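Local coordinates for protein Glucose/sorbosone dehydrogenases (Escherichia coli K12, PDB 2G8S) that belongs to the glucose/sorbosone dehydrogenase family of beta-propeller proteins and carries a bound calcium ion, at residues K290-V303 and D314-V328. Residues are numbered along the deposited sequence; the frame is centred on the assembly and turned at random.
With EDO (1,2-ethanediol), chain F; EDO (1,2-ethanediol), chain I.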
loop_
_atom_site.group_PDB
_atom_site.type_symbol
_atom_site.label_atom_id
_atom_site.label_comp_id
_atom_site.label_asym_id
_atom_site.label_seq_id
_atom_site.Cartn_x
_atom_site.Cartn_y
_atom_site.Cartn_z
ATOM N N LYS A 290 5.506 16.669 7.052
ATOM C CA LYS A 290 4.185 16.420 6.467
ATOM C C LYS A 290 4.030 14.976 6.013
ATOM O O LYS A 290 5.018 14.273 5.766
ATOM C CB LYS A 290 3.916 17.333 5.271
ATOM C CG LYS A 290 3.987 18.821 5.545
ATOM C CD LYS A 290 2.973 19.310 6.540
ATOM C CE LYS A 290 3.167 20.802 6.789
ATOM N NZ LYS A 290 2.351 21.214 7.942
ATOM N N LEU A 291 2.778 14.555 5.906
ATOM C CA LEU A 291 2.412 13.266 5.359
ATOM C C LEU A 291 1.376 13.535 4.271
ATOM O O LEU A 291 0.380 14.228 4.514
ATOM C CB LEU A 291 1.799 12.397 6.456
ATOM C CG LEU A 291 1.083 11.104 6.065
ATOM C CD1 LEU A 291 2.041 10.137 5.374
ATOM C CD2 LEU A 291 0.481 10.486 7.328
ATOM N N PHE A 292 1.610 12.985 3.081
ATOM C CA PHE A 292 0.738 13.192 1.930
ATOM C C PHE A 292 0.049 11.882 1.637
ATOM O O PHE A 292 0.717 10.859 1.516
ATOM C CB PHE A 292 1.557 13.639 0.710
ATOM C CG PHE A 292 2.172 14.996 0.877
ATOM C CD1 PHE A 292 1.491 16.140 0.444
ATOM C CD2 PHE A 292 3.420 15.136 1.486
ATOM C CE1 PHE A 292 2.032 17.401 0.608
ATOM C CE2 PHE A 292 3.984 16.409 1.654
ATOM C CZ PHE A 292 3.292 17.542 1.219
ATOM N N ILE A 293 -1.282 11.917 1.555
ATOM C CA ILE A 293 -2.087 10.706 1.370
ATOM C C ILE A 293 -3.010 10.846 0.167
ATOM O O ILE A 293 -3.779 11.807 0.066
ATOM C CB ILE A 293 -2.941 10.381 2.628
ATOM C CG1 ILE A 293 -2.063 10.380 3.887
ATOM C CG2 ILE A 293 -3.671 9.050 2.440
ATOM C CD1 ILE A 293 -2.820 10.022 5.179
ATOM N N GLY A 294 -2.934 9.892 -0.757
ATOM C CA GLY A 294 -3.839 9.914 -1.894
ATOM C C GLY A 294 -5.275 9.670 -1.467
ATOM O O GLY A 294 -5.527 8.993 -0.465
ATOM N N ALA A 295 -6.214 10.223 -2.233
ATOM C CA ALA A 295 -7.627 9.972 -2.018
ATOM C C ALA A 295 -8.256 9.549 -3.339
ATOM O O ALA A 295 -8.277 10.314 -4.321
ATOM C CB ALA A 295 -8.308 11.212 -1.441
ATOM N N LEU A 296 -8.741 8.310 -3.377
ATOM C CA LEU A 296 -9.362 7.776 -4.587
ATOM C C LEU A 296 -10.741 8.384 -4.846
ATOM O O LEU A 296 -11.056 8.771 -5.974
ATOM C CB LEU A 296 -9.466 6.250 -4.517
ATOM C CG LEU A 296 -8.132 5.496 -4.572
ATOM C CD1 LEU A 296 -8.282 4.121 -3.939
ATOM C CD2 LEU A 296 -7.635 5.387 -6.010
ATOM N N LYS A 297 -11.561 8.468 -3.799
ATOM C CA LYS A 297 -12.932 8.961 -3.914
ATOM C C LYS A 297 -12.984 10.491 -4.002
ATOM O O LYS A 297 -13.718 11.056 -4.820
ATOM C CB LYS A 297 -13.750 8.446 -2.723
ATOM C CG LYS A 297 -15.197 8.922 -2.633
ATOM C CD LYS A 297 -15.864 8.328 -1.387
ATOM C CE LYS A 297 -17.350 8.658 -1.320
ATOM N NZ LYS A 297 -17.623 10.115 -1.463
ATOM N N ASP A 298 -12.208 11.155 -3.148
ATOM C CA ASP A 298 -12.144 12.626 -3.149
ATOM C C ASP A 298 -11.328 13.190 -4.317
ATOM O O ASP A 298 -11.369 14.403 -4.581
ATOM C CB ASP A 298 -11.586 13.156 -1.832
ATOM C CG ASP A 298 -12.566 13.046 -0.679
ATOM O OD1 ASP A 298 -13.784 12.840 -0.899
ATOM O OD2 ASP A 298 -12.101 13.177 0.470
ATOM N N LYS A 299 -10.574 12.314 -4.988
ATOM C CA LYS A 299 -9.838 12.676 -6.197
ATOM C C LYS A 299 -8.850 13.808 -5.927
ATOM O O LYS A 299 -8.811 14.816 -6.634
ATOM C CB LYS A 299 -10.806 13.037 -7.340
ATOM C CG LYS A 299 -11.765 11.907 -7.728
ATOM C CD LYS A 299 -12.595 12.242 -8.965
ATOM C CE LYS A 299 -13.552 11.111 -9.262
ATOM N NZ LYS A 299 -14.380 11.386 -10.469
ATOM N N ASP A 300 -8.049 13.632 -4.882
ATOM C CA ASP A 300 -7.023 14.607 -4.521
ATOM C C ASP A 300 -6.015 13.995 -3.553
ATOM O O ASP A 300 -6.050 12.788 -3.312
ATOM C CB ASP A 300 -7.628 15.934 -4.012
ATOM C CG ASP A 300 -8.488 15.793 -2.752
ATOM O OD1 ASP A 300 -8.385 14.790 -2.012
ATOM O OD2 ASP A 300 -9.269 16.746 -2.496
ATOM N N VAL A 301 -5.104 14.824 -3.054
ATOM C CA VAL A 301 -4.112 14.429 -2.060
ATOM C C VAL A 301 -4.359 15.182 -0.756
ATOM O O VAL A 301 -4.563 16.400 -0.745
ATOM C CB VAL A 301 -2.670 14.660 -2.582
ATOM C CG1 VAL A 301 -1.630 14.529 -1.445
ATOM C CG2 VAL A 301 -2.370 13.682 -3.725
ATOM N N ILE A 302 -4.363 14.433 0.343
ATOM C CA ILE A 302 -4.517 15.003 1.665
ATOM C C ILE A 302 -3.149 15.390 2.203
ATOM O O ILE A 302 -2.223 14.572 2.207
ATOM C CB ILE A 302 -5.185 14.005 2.626
ATOM C CG1 ILE A 302 -6.398 13.324 1.967
ATOM C CG2 ILE A 302 -5.603 14.715 3.911
ATOM C CD1 ILE A 302 -6.935 12.164 2.797
ATOM N N VAL A 303 -3.026 16.635 2.663
ATOM C CA VAL A 303 -1.785 17.123 3.247
ATOM C C VAL A 303 -1.974 17.154 4.755
ATOM O O VAL A 303 -2.896 17.811 5.248
ATOM C CB VAL A 303 -1.434 18.538 2.760
ATOM C CG1 VAL A 303 -0.064 18.943 3.287
ATOM C CG2 VAL A 303 -1.457 18.583 1.246
ATOM N N ASP A 314 -4.091 19.330 7.197
ATOM C CA ASP A 314 -3.884 20.724 6.781
ATOM C C ASP A 314 -4.895 21.135 5.721
ATOM O O ASP A 314 -5.394 22.265 5.719
ATOM C CB ASP A 314 -2.510 20.914 6.160
ATOM C CG ASP A 314 -1.370 20.700 7.125
ATOM O OD1 ASP A 314 -1.580 20.396 8.319
ATOM O OD2 ASP A 314 -0.227 20.845 6.642
ATOM N N GLY A 315 -5.171 20.219 4.801
ATOM C CA GLY A 315 -6.036 20.513 3.669
ATOM C C GLY A 315 -5.755 19.572 2.517
ATOM O O GLY A 315 -5.186 18.499 2.711
ATOM N N ARG A 316 -6.182 19.976 1.324
ATOM C CA ARG A 316 -6.113 19.140 0.127
ATOM C C ARG A 316 -5.402 19.853 -1.003
ATOM O O ARG A 316 -5.469 21.086 -1.116
ATOM C CB ARG A 316 -7.522 18.783 -0.353
ATOM C CG ARG A 316 -8.425 18.132 0.691
ATOM C CD ARG A 316 -7.883 16.781 1.164
ATOM N NE ARG A 316 -8.781 16.139 2.121
ATOM C CZ ARG A 316 -9.622 15.150 1.834
ATOM N NH1 ARG A 316 -9.703 14.659 0.600
ATOM N NH2 ARG A 316 -10.392 14.639 2.798
ATOM N N ILE A 317 -4.718 19.068 -1.834
ATOM C CA ILE A 317 -4.113 19.559 -3.072
ATOM C C ILE A 317 -4.527 18.656 -4.242
ATOM O O ILE A 317 -4.967 17.526 -4.033
ATOM C CB ILE A 317 -2.567 19.687 -2.962
ATOM C CG1 ILE A 317 -1.912 18.326 -2.699
ATOM C CG2 ILE A 317 -2.183 20.732 -1.887
ATOM C CD1 ILE A 317 -0.376 18.337 -2.727
ATOM N N LEU A 318 -4.406 19.175 -5.465
ATOM C CA LEU A 318 -4.774 18.463 -6.705
ATOM C C LEU A 318 -6.282 18.292 -6.941
ATOM O O LEU A 318 -6.688 17.700 -7.944
ATOM C CB LEU A 318 -4.055 17.103 -6.820
ATOM C CG LEU A 318 -2.532 17.039 -6.685
ATOM C CD1 LEU A 318 -2.037 15.618 -6.857
ATOM C CD2 LEU A 318 -1.870 17.947 -7.687
ATOM N N THR A 319 -7.113 18.838 -6.052
ATOM C CA THR A 319 -8.562 18.684 -6.193
ATOM C C THR A 319 -9.080 19.229 -7.523
ATOM O O THR A 319 -10.014 18.671 -8.101
ATOM C CB THR A 319 -9.329 19.359 -5.039
ATOM O OG1 THR A 319 -8.675 19.066 -3.800
ATOM C CG2 THR A 319 -10.765 18.851 -4.977
ATOM N N ASP A 320 -8.460 20.298 -8.017
ATOM C CA ASP A 320 -8.928 20.891 -9.273
ATOM C C ASP A 320 -8.679 20.041 -10.527
ATOM O O ASP A 320 -9.233 20.334 -11.592
ATOM C CB ASP A 320 -8.408 22.327 -9.438
ATOM C CG ASP A 320 -6.888 22.426 -9.493
ATOM O OD1 ASP A 320 -6.180 21.404 -9.389
ATOM O OD2 ASP A 320 -6.390 23.571 -9.634
ATOM N N ARG A 321 -7.866 18.990 -10.409
ATOM C CA ARG A 321 -7.552 18.150 -11.575
ATOM C C ARG A 321 -8.591 17.056 -11.829
ATOM O O ARG A 321 -8.639 16.483 -12.918
ATOM C CB ARG A 321 -6.159 17.522 -11.454
ATOM C CG ARG A 321 -5.031 18.543 -11.293
ATOM C CD ARG A 321 -3.655 17.904 -11.446
ATOM N NE ARG A 321 -3.263 17.783 -12.856
ATOM C CZ ARG A 321 -3.278 16.654 -13.557
ATOM N NH1 ARG A 321 -3.660 15.509 -12.991
ATOM N NH2 ARG A 321 -2.892 16.655 -14.829
ATOM N N GLY A 322 -9.385 16.741 -10.808
ATOM C CA GLY A 322 -10.493 15.798 -10.941
ATOM C C GLY A 322 -10.111 14.349 -11.166
ATOM O O GLY A 322 -10.928 13.572 -11.672
ATOM N N GLN A 323 -8.890 13.971 -10.773
ATOM C CA GLN A 323 -8.392 12.612 -10.978
ATOM C C GLN A 323 -8.315 11.829 -9.675
ATOM O O GLN A 323 -7.828 12.343 -8.658
ATOM C CB GLN A 323 -7.006 12.638 -11.631
ATOM C CG GLN A 323 -6.928 13.490 -12.894
ATOM C CD GLN A 323 -7.868 13.018 -13.997
ATOM O OE1 GLN A 323 -7.709 11.920 -14.544
ATOM N NE2 GLN A 323 -8.856 13.846 -14.329
ATOM N N ARG A 324 -8.783 10.583 -9.719
ATOM C CA ARG A 324 -8.609 9.665 -8.589
ATOM C C ARG A 324 -7.118 9.482 -8.334
ATOM O O ARG A 324 -6.357 9.286 -9.274
ATOM C CB ARG A 324 -9.234 8.302 -8.907
ATOM C CG ARG A 324 -10.725 8.325 -9.221
ATOM C CD ARG A 324 -11.189 7.014 -9.879
ATOM N NE ARG A 324 -10.775 5.805 -9.163
ATOM C CZ ARG A 324 -11.387 5.316 -8.082
ATOM N NH1 ARG A 324 -12.443 5.937 -7.564
ATOM N NH2 ARG A 324 -10.936 4.208 -7.506
ATOM N N ILE A 325 -6.697 9.538 -7.070
ATOM C CA ILE A 325 -5.276 9.412 -6.749
ATOM C C ILE A 325 -4.973 8.038 -6.156
ATOM O O ILE A 325 -5.555 7.651 -5.141
ATOM C CB ILE A 325 -4.795 10.528 -5.797
ATOM C CG1 ILE A 325 -5.107 11.921 -6.368
ATOM C CG2 ILE A 325 -3.309 10.359 -5.487
ATOM C CD1 ILE A 325 -4.498 12.196 -7.756
ATOM N N ARG A 326 -4.037 7.331 -6.787
ATOM C CA ARG A 326 -3.686 5.972 -6.396
ATOM C C ARG A 326 -2.440 5.892 -5.506
ATOM O O ARG A 326 -2.438 5.164 -4.508
ATOM C CB ARG A 326 -3.511 5.099 -7.652
ATOM C CG ARG A 326 -2.804 3.751 -7.445
ATOM C CD ARG A 326 -3.460 2.854 -6.380
ATOM N NE ARG A 326 -4.786 2.411 -6.776
ATOM C CZ ARG A 326 -5.656 1.839 -5.943
ATOM N NH1 ARG A 326 -5.356 1.675 -4.661
ATOM N NH2 ARG A 326 -6.837 1.459 -6.392
ATOM N N ASP A 327 -1.375 6.607 -5.864
ATOM C CA ASP A 327 -0.119 6.479 -5.110
ATOM C C ASP A 327 0.554 7.828 -4.994
ATOM O O ASP A 327 0.386 8.697 -5.856
ATOM C CB ASP A 327 0.844 5.452 -5.750
ATOM C CG ASP A 327 1.790 4.804 -4.728
ATOM O OD1 ASP A 327 1.708 5.106 -3.513
ATOM O OD2 ASP A 327 2.617 3.966 -5.144
ATOM N N VAL A 328 1.305 7.984 -3.909
ATOM C CA VAL A 328 2.034 9.207 -3.608
ATOM C C VAL A 328 3.378 8.784 -3.020
ATOM O O VAL A 328 3.427 7.963 -2.098
ATOM C CB VAL A 328 1.272 10.103 -2.575
ATOM C CG1 VAL A 328 2.062 11.376 -2.292
ATOM C CG2 VAL A 328 -0.133 10.461 -3.077
HETATM C C1 EDO F . -1.065 1.544 -3.721
HETATM O O1 EDO F . -0.485 2.736 -4.244
HETATM C C2 EDO F . -1.924 1.849 -2.501
HETATM O O2 EDO F . -2.946 2.778 -2.888
HETATM C C1 EDO I . -0.789 19.761 -15.355
HETATM O O1 EDO I . -1.968 19.290 -16.025
HETATM C C2 EDO I . -1.143 20.913 -14.428
HETATM O O2 EDO I . -2.156 20.478 -13.503
HETATM O O HOH W 1 -10.857 16.236 -7.687
HETATM O O HOH W 2 -11.972 10.954 -12.351
HETATM O O HOH W 3 -13.768 14.076 -11.896
#
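Arg316 reaches back over strand 300-303 to two carboxylates at once. A bend at chi2 (-63°) lays its guanidinium across Ile302, whose CG1 sits over one face, while NH1 bonds Asp300 OD1 at 2.9 Å on the syn lone pair, within the guanidinium plane, and, tilted out of that plane, Asp298 OD2 at 2.8 Å on the anti side. The carboxylate of Asp300 stands 71° from the guanidinium plane, that of Asp298 39°. NE has a further salt bridge to Glu313, so acids hold the group at several points. The other oxygen of Asp300, OD2, accepts a bond from Thr319 OG1 at 2.7 Å, met on its anti side.

The strands that carry this network, 300-303 and 314-317, pair antiparallel as the outer hairpin of a four-stranded propeller blade, with a classic beta bulge where Asp314 and Gly315 both face Val303. The chain then crosses to strand 325-328, which belongs to the next sheet, that of strands 8-17, 345-352 and 336-340.

Apolar groups meet at the join between these sheets. Val301 CB lies 3.7 Å from Ile317 CG1, the two side chains side by side, and Val301 CG2 touches Leu318 CD1, Ile325 CG2 and Val328 CG2. Val328 CG2 also rests on Gly294 N, and Val328 CG1 packs against Phe292 CB at 3.8 Å. Further along, Leu296 touches two arginines with different atoms: its CB lies over one face of the Arg324 guanidinium, which is salt-bridged to Asp341, and Leu296 CD1 over one face of that of Arg326, 3.9 Å from Arg326 NH1.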